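Local coordinates for protein 2-methyl-aconitate isomerase (PDB 5K87) that catalyses the cis-trans isomerisation of 2-methyl-aconitate in the 2-methylcitrate cycle, the route by which this bacterium degrades propionate, at residues I220-F228 and T325-A333; P290-G298 and R354-L362. The protein carries 1 engineered substitution. All coordinates share one frame; numbering follows the deposited sequence.

Contact 1: I220-F228 and T325-A333; sequences INAGIPTIF and TAAVAIGTA
The methyl of A329 points into the bend of the hairpin I220-F228. It meets the carbonyl oxygen of A222 (CB to O 3.2 Å) and the hydroxyl of T226 (CB to OG1 3.5 Å). That hydroxyl is not spent on the helix. T226 OG1 is anti to its own carbonyl carbon (chi1 -55°) and donates back to I224 O, from above the carbonyl plane. F228 CG lies opposite its carbonyl carbon (chi1 -68°), which swings the ring toward the helix. The C of A329 lies at the ring edge, while CG1 of I330 is 3.7 Å from F228 CE1, with the two side chains crossing at about a right angle. T226 CG2 rests on one face of the ring, offset toward its rim. The fold is that of the DAP epimerase clan, and here helix 324-334 packs on the hairpin of strands 213-221 and 225-230. Strand 225-228 and the helix segment cross at -61°. At G223 the backbone comes close to the helix. Its CA is 3.6 Å from V328 CG1, and a CB there would clash with T325 O. Its backbone angles alone also call for glycine. I224 lays CG2 against T325 OG1 at 3.5 Å, and that hydroxyl also hydrogen-bonds a bound malonate ion. T332 lies a turn beyond V328 on the helix. Its OG1 donates to V328 O, which the T332 backbone N reaches from the opposite face. With OG1 so held, CG2 is turned to A222 CB (3.8 Å) and I220 CD1. An alanine here removes both branches and is likely to open a gap beside A222 CB and I220 CD1, leaving V328 O with only the backbone N of these two donors. I220 is extended, and its CD1 continues to A333 CB, 3.9 Å away.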
loop_
_atom_site.group_PDB
_atom_site.type_symbol
_atom_site.label_atom_id
_atom_site.label_comp_id
_atom_site.label_asym_id
_atom_site.label_seq_id
_atom_site.Cartn_x
_atom_site.Cartn_y
_atom_site.Cartn_z
ATOM N N ILE A 220 8.439 -15.187 25.665
ATOM C CA ILE A 220 8.753 -16.464 25.051
ATOM C C ILE A 220 9.540 -16.260 23.765
ATOM O O ILE A 220 9.326 -15.286 23.039
ATOM C CB ILE A 220 7.458 -17.272 24.793
ATOM C CG1 ILE A 220 7.777 -18.715 24.403
ATOM C CG2 ILE A 220 6.571 -16.587 23.754
ATOM C CD1 ILE A 220 6.555 -19.611 24.363
ATOM N N ASN A 221 10.470 -17.162 23.494
ATOM C CA ASN A 221 11.217 -17.110 22.254
ATOM C C ASN A 221 10.919 -18.369 21.456
ATOM O O ASN A 221 11.601 -19.388 21.593
ATOM C CB ASN A 221 12.711 -16.957 22.515
ATOM C CG ASN A 221 13.447 -16.432 21.310
ATOM O OD1 ASN A 221 12.962 -16.541 20.182
ATOM N ND2 ASN A 221 14.630 -15.869 21.534
ATOM N N ALA A 222 9.860 -18.298 20.656
ATOM C CA ALA A 222 9.427 -19.386 19.790
ATOM C C ALA A 222 8.710 -18.745 18.606
ATOM O O ALA A 222 7.753 -18.006 18.798
ATOM C CB ALA A 222 8.489 -20.320 20.544
ATOM N N GLY A 223 9.184 -19.001 17.391
ATOM C CA GLY A 223 8.693 -18.306 16.214
ATOM C C GLY A 223 9.399 -16.970 16.046
ATOM O O GLY A 223 10.045 -16.713 15.023
ATOM N N ILE A 224 9.283 -16.125 17.067
ATOM C CA ILE A 224 9.980 -14.847 17.159
ATOM C C ILE A 224 9.929 -14.496 18.645
ATOM O O ILE A 224 9.003 -14.918 19.335
ATOM C CB ILE A 224 9.276 -13.777 16.273
ATOM C CG1 ILE A 224 10.149 -12.534 16.032
ATOM C CG2 ILE A 224 7.900 -13.418 16.821
ATOM C CD1 ILE A 224 9.786 -11.781 14.738
ATOM N N PRO A 225 10.928 -13.762 19.165
ATOM C CA PRO A 225 10.810 -13.383 20.580
ATOM C C PRO A 225 9.594 -12.485 20.772
ATOM O O PRO A 225 9.429 -11.513 20.019
ATOM C CB PRO A 225 12.110 -12.619 20.857
ATOM C CG PRO A 225 13.056 -13.063 19.798
ATOM C CD PRO A 225 12.226 -13.370 18.589
ATOM N N THR A 226 8.749 -12.814 21.748
ATOM C CA THR A 226 7.470 -12.144 21.926
ATOM C C THR A 226 7.180 -11.901 23.400
ATOM O O THR A 226 7.409 -12.780 24.246
ATOM C CB THR A 226 6.313 -12.981 21.315
ATOM O OG1 THR A 226 6.603 -13.262 19.941
ATOM C CG2 THR A 226 5.004 -12.218 21.389
ATOM N N ILE A 227 6.681 -10.708 23.698
ATOM C CA ILE A 227 6.220 -10.337 25.022
ATOM C C ILE A 227 4.704 -10.325 24.974
ATOM O O ILE A 227 4.123 -9.567 24.198
ATOM C CB ILE A 227 6.681 -8.916 25.373
ATOM C CG1 ILE A 227 8.199 -8.793 25.272
ATOM C CG2 ILE A 227 6.193 -8.529 26.751
ATOM C CD1 ILE A 227 8.676 -7.396 24.903
ATOM N N PHE A 228 4.066 -11.159 25.796
ATOM C CA PHE A 228 2.616 -11.172 25.922
ATOM C C PHE A 228 2.193 -10.542 27.248
ATOM O O PHE A 228 2.699 -10.917 28.306
ATOM C CB PHE A 228 2.087 -12.610 25.914
ATOM C CG PHE A 228 2.235 -13.317 24.601
ATOM C CD1 PHE A 228 1.375 -13.038 23.548
ATOM C CD2 PHE A 228 3.205 -14.287 24.428
ATOM C CE1 PHE A 228 1.491 -13.703 22.342
ATOM C CE2 PHE A 228 3.329 -14.954 23.227
ATOM C CZ PHE A 228 2.471 -14.663 22.182
ATOM N N THR A 325 4.952 -15.510 12.569
ATOM C CA THR A 325 5.880 -15.811 13.659
ATOM C C THR A 325 5.213 -15.678 15.027
ATOM O O THR A 325 5.398 -16.533 15.912
ATOM C CB THR A 325 7.086 -14.888 13.624
ATOM O OG1 THR A 325 6.616 -13.539 13.570
ATOM C CG2 THR A 325 7.961 -15.185 12.406
ATOM N N ALA A 326 4.434 -14.615 15.204
ATOM C CA ALA A 326 3.726 -14.413 16.455
ATOM C C ALA A 326 2.675 -15.495 16.651
ATOM O O ALA A 326 2.421 -15.898 17.783
ATOM C CB ALA A 326 3.097 -13.041 16.491
ATOM N N ALA A 327 2.071 -15.981 15.569
ATOM C CA ALA A 327 1.125 -17.082 15.666
ATOM C C ALA A 327 1.807 -18.335 16.221
ATOM O O ALA A 327 1.214 -19.059 17.018
ATOM C CB ALA A 327 0.464 -17.362 14.316
ATOM N N VAL A 328 3.042 -18.591 15.798
ATOM C CA VAL A 328 3.829 -19.672 16.372
ATOM C C VAL A 328 4.070 -19.441 17.868
ATOM O O VAL A 328 3.935 -20.370 18.671
ATOM C CB VAL A 328 5.165 -19.847 15.642
ATOM C CG1 VAL A 328 6.077 -20.803 16.402
ATOM C CG2 VAL A 328 4.913 -20.326 14.210
ATOM N N ALA A 329 4.408 -18.214 18.252
ATOM C CA ALA A 329 4.614 -17.902 19.660
ATOM C C ALA A 329 3.330 -18.114 20.466
ATOM O O ALA A 329 3.378 -18.603 21.602
ATOM C CB ALA A 329 5.126 -16.469 19.819
ATOM N N ILE A 330 2.185 -17.741 19.895
ATOM C CA ILE A 330 0.889 -17.925 20.541
ATOM C C ILE A 330 0.598 -19.407 20.747
ATOM O O ILE A 330 0.243 -19.832 21.850
ATOM C CB ILE A 330 -0.251 -17.279 19.727
ATOM C CG1 ILE A 330 -0.110 -15.762 19.730
ATOM C CG2 ILE A 330 -1.625 -17.677 20.295
ATOM C CD1 ILE A 330 -0.900 -15.074 18.629
ATOM N N GLY A 331 0.725 -20.193 19.685
ATOM C CA GLY A 331 0.428 -21.615 19.775
ATOM C C GLY A 331 1.353 -22.322 20.750
ATOM O O GLY A 331 0.920 -23.187 21.529
ATOM N N THR A 332 2.635 -21.972 20.707
ATOM C CA THR A 332 3.620 -22.550 21.612
ATOM C C THR A 332 3.329 -22.165 23.062
ATOM O O THR A 332 3.301 -23.031 23.950
ATOM C CB THR A 332 5.053 -22.126 21.215
ATOM O OG1 THR A 332 5.313 -22.541 19.867
ATOM C CG2 THR A 332 6.085 -22.743 22.147
ATOM N N ALA A 333 3.101 -20.883 23.320
ATOM C CA ALA A 333 2.816 -20.464 24.686
ATOM C C ALA A 333 1.522 -21.091 25.186
ATOM O O ALA A 333 1.406 -21.457 26.368
ATOM C CB ALA A 333 2.738 -18.943 24.786
#

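Contact 2: P290-G298 and R354-L362; sequences PKSYASSSG and RFGHPSGTL
Y293 reaches with its hydroxyl into the turn of a beta hairpin, made by strands 352-357 and 360-371 and closed by a type I turn from H357 to G360. This is the tightly packed side. Y293 OH donates to H357 O at 2.7 Å, tilted 29° from the carbonyl plane. The backbone N of G360 reaches the same oxygen from the opposite face, so two donors grip it. G356 CA lies at the edge of the tyrosine ring, 3.1 Å from Y293 OH. A CB on G356 would clash with that hydroxyl, so the glycine suits the tyrosine. The ring is set there by a chi1 of 64°, which places CG between the backbone N and the carbonyl carbon. R311 makes a cation-pi contact with the ring. The imidazole of H357 has G360 O over the centre of one face. Its ND1 accepts from the backbone N of S359, within the same turn.

The serine-rich end is the more open side: S296 and S297 are partly exposed, and a water sits between the turns. S295-G298 is itself a type I turn, and S295 OG accepts from the backbone N of S297 in an ST turn. The two turns are joined by S296 N, which donates to P358 O at 2.9 Å, nearly in line with the C=O bond. S295 CB packs beside the same oxygen. S296 OG is 3.3 Å from S359 OG. The firmer partner of S359 OG is H320 O. Y59 of the second subunit packs on S296, S297 and S359, so this end also lies at the dimer contact. The water donates to S359 O at 2.7 Å and is also hydrogen-bonded to S295 OG.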
loop_
_atom_site.group_PDB
_atom_site.type_symbol
_atom_site.label_atom_id
_atom_site.label_comp_id
_atom_site.label_asym_id
_atom_site.label_seq_id
_atom_site.Cartn_x
_atom_site.Cartn_y
_atom_site.Cartn_z
ATOM N N PRO A 290 -11.864 -15.320 25.416
ATOM C CA PRO A 290 -12.805 -15.119 24.313
ATOM C C PRO A 290 -13.842 -14.051 24.609
ATOM O O PRO A 290 -14.368 -13.958 25.730
ATOM C CB PRO A 290 -13.494 -16.479 24.197
ATOM C CG PRO A 290 -12.469 -17.438 24.668
ATOM C CD PRO A 290 -11.746 -16.741 25.779
ATOM N N LYS A 291 -14.132 -13.251 23.593
ATOM C CA LYS A 291 -15.167 -12.239 23.667
ATOM C C LYS A 291 -15.581 -11.969 22.232
ATOM O O LYS A 291 -14.742 -11.958 21.325
ATOM C CB LYS A 291 -14.641 -10.971 24.351
ATOM C CG LYS A 291 -15.708 -9.931 24.650
ATOM C CD LYS A 291 -15.135 -8.743 25.414
ATOM C CE LYS A 291 -16.247 -7.807 25.869
ATOM N NZ LYS A 291 -15.726 -6.596 26.568
ATOM N N SER A 292 -16.876 -11.764 22.020
ATOM C CA SER A 292 -17.404 -11.520 20.687
ATOM C C SER A 292 -16.997 -10.142 20.180
ATOM O O SER A 292 -16.899 -9.192 20.956
ATOM C CB SER A 292 -18.930 -11.639 20.697
ATOM O OG SER A 292 -19.473 -11.442 19.404
ATOM N N TYR A 293 -16.748 -10.036 18.877
ATOM C CA TYR A 293 -16.453 -8.746 18.264
ATOM C C TYR A 293 -16.647 -8.788 16.758
ATOM O O TYR A 293 -16.616 -9.852 16.143
ATOM C CB TYR A 293 -15.020 -8.292 18.572
ATOM C CG TYR A 293 -13.948 -9.189 17.989
ATOM C CD1 TYR A 293 -13.565 -10.354 18.647
ATOM C CD2 TYR A 293 -13.301 -8.865 16.793
ATOM C CE1 TYR A 293 -12.590 -11.184 18.133
ATOM C CE2 TYR A 293 -12.320 -9.699 16.265
ATOM C CZ TYR A 293 -11.967 -10.852 16.944
ATOM O OH TYR A 293 -10.997 -11.692 16.454
ATOM N N ALA A 294 -16.846 -7.615 16.169
ATOM C CA ALA A 294 -16.850 -7.476 14.721
ATOM C C ALA A 294 -15.410 -7.316 14.261
ATOM O O ALA A 294 -14.675 -6.478 14.781
ATOM C CB ALA A 294 -17.681 -6.274 14.298
ATOM N N SER A 295 -15.004 -8.136 13.301
ATOM C CA SER A 295 -13.662 -8.037 12.741
ATOM C C SER A 295 -13.593 -6.846 11.801
ATOM O O SER A 295 -14.598 -6.188 11.521
ATOM C CB SER A 295 -13.317 -9.297 11.964
ATOM O OG SER A 295 -13.988 -9.290 10.717
ATOM N N SER A 296 -12.396 -6.579 11.298
ATOM C CA SER A 296 -12.179 -5.464 10.388
ATOM C C SER A 296 -12.944 -5.602 9.073
ATOM O O SER A 296 -13.123 -4.620 8.356
ATOM C CB SER A 296 -10.689 -5.319 10.096
ATOM O OG SER A 296 -10.195 -6.506 9.511
ATOM N N SER A 297 -13.380 -6.810 8.738
ATOM C CA SER A 297 -14.167 -7.006 7.523
ATOM C C SER A 297 -15.661 -6.830 7.762
ATOM O O SER A 297 -16.445 -6.821 6.811
ATOM C CB SER A 297 -13.923 -8.393 6.947
ATOM O OG SER A 297 -14.502 -9.378 7.780
ATOM N N GLY A 298 -16.051 -6.698 9.025
ATOM C CA GLY A 298 -17.455 -6.586 9.376
ATOM C C GLY A 298 -18.050 -7.889 9.880
ATOM O O GLY A 298 -19.137 -7.885 10.455
ATOM N N ARG A 354 -7.418 -21.720 18.550
ATOM C CA ARG A 354 -7.863 -20.765 17.557
ATOM C C ARG A 354 -7.975 -19.442 18.275
ATOM O O ARG A 354 -8.704 -19.324 19.265
ATOM C CB ARG A 354 -9.220 -21.163 16.972
ATOM C CG ARG A 354 -9.669 -20.253 15.841
ATOM C CD ARG A 354 -10.957 -20.738 15.183
ATOM N NE ARG A 354 -10.739 -21.910 14.343
ATOM C CZ ARG A 354 -10.256 -21.857 13.105
ATOM N NH1 ARG A 354 -9.936 -20.688 12.563
ATOM N NH2 ARG A 354 -10.090 -22.977 12.409
ATOM N N PHE A 355 -7.250 -18.439 17.798
ATOM C CA PHE A 355 -7.314 -17.139 18.437
ATOM C C PHE A 355 -7.955 -16.108 17.518
ATOM O O PHE A 355 -7.903 -16.223 16.284
ATOM C CB PHE A 355 -5.936 -16.684 18.937
ATOM C CG PHE A 355 -4.910 -16.505 17.844
ATOM C CD1 PHE A 355 -4.783 -15.291 17.177
ATOM C CD2 PHE A 355 -4.069 -17.545 17.487
ATOM C CE1 PHE A 355 -3.832 -15.125 16.171
ATOM C CE2 PHE A 355 -3.120 -17.383 16.483
ATOM C CZ PHE A 355 -3.001 -16.171 15.821
ATOM N N GLY A 356 -8.567 -15.104 18.130
ATOM C CA GLY A 356 -9.152 -14.009 17.393
ATOM C C GLY A 356 -8.215 -12.820 17.323
ATOM O O GLY A 356 -7.763 -12.309 18.346
ATOM N N HIS A 357 -7.946 -12.385 16.095
ATOM C CA HIS A 357 -7.133 -11.210 15.808
ATOM C C HIS A 357 -8.022 -10.175 15.086
ATOM O O HIS A 357 -9.209 -10.423 14.875
ATOM C CB HIS A 357 -5.891 -11.616 14.995
ATOM C CG HIS A 357 -6.193 -12.334 13.720
ATOM N ND1 HIS A 357 -6.695 -11.700 12.599
ATOM C CD2 HIS A 357 -6.028 -13.635 13.379
ATOM C CE1 HIS A 357 -6.831 -12.587 11.629
ATOM N NE2 HIS A 357 -6.435 -13.766 12.073
ATOM N N PRO A 358 -7.487 -8.990 14.735
ATOM C CA PRO A 358 -8.405 -7.986 14.180
ATOM C C PRO A 358 -9.143 -8.393 12.909
ATOM O O PRO A 358 -10.246 -7.902 12.690
ATOM C CB PRO A 358 -7.486 -6.788 13.934
ATOM C CG PRO A 358 -6.485 -6.905 15.026
ATOM C CD PRO A 358 -6.188 -8.385 15.076
ATOM N N SER A 359 -8.571 -9.281 12.104
ATOM C CA SER A 359 -9.198 -9.660 10.838
ATOM C C SER A 359 -10.038 -10.937 10.901
ATOM O O SER A 359 -10.589 -11.350 9.881
ATOM C CB SER A 359 -8.139 -9.810 9.736
ATOM O OG SER A 359 -7.620 -8.548 9.354
ATOM N N GLY A 360 -10.137 -11.556 12.077
ATOM C CA GLY A 360 -10.847 -12.819 12.197
ATOM C C GLY A 360 -10.080 -13.795 13.058
ATOM O O GLY A 360 -9.557 -13.421 14.109
ATOM N N THR A 361 -10.000 -15.046 12.630
ATOM C CA THR A 361 -9.403 -16.062 13.489
ATOM C C THR A 361 -8.269 -16.802 12.793
ATOM O O THR A 361 -8.151 -16.768 11.569
ATOM C CB THR A 361 -10.445 -17.080 13.998
ATOM O OG1 THR A 361 -10.806 -17.964 12.936
ATOM C CG2 THR A 361 -11.688 -16.373 14.509
ATOM N N LEU A 362 -7.432 -17.459 13.589
ATOM C CA LEU A 362 -6.322 -18.251 13.075
ATOM C C LEU A 362 -6.113 -19.415 14.030
ATOM O O LEU A 362 -6.000 -19.215 15.242
ATOM C CB LEU A 362 -5.054 -17.386 12.986
ATOM C CG LEU A 362 -3.835 -17.866 12.193
ATOM C CD1 LEU A 362 -2.944 -16.669 11.878
ATOM C CD2 LEU A 362 -3.037 -18.937 12.916
HETATM O O HOH W 1 -13.291 -11.638 9.688
#

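Overall arrangement
Both contacts are buried, but contact 1 lies deeper, its centre about 10 Å from the chain centre against about 18 Å for contact 2. The chemistry follows. Contact 1 joins a helix to a hairpin through aliphatic side chains and one aromatic ring, and its hydroxyls bond within their own segments or to malonate. Contact 2 joins a short strand and the turn after it to a hairpin turn through carbonyls, hydroxyls, a backbone N-H and a water, beside the second subunit. F355 and L362 connect them. From the hairpin of contact 2 they pack on the helix of contact 1, F355 CZ lying 3.7 Å from I330 CD1. A327, turned from the I220-F228 hairpin, meets both.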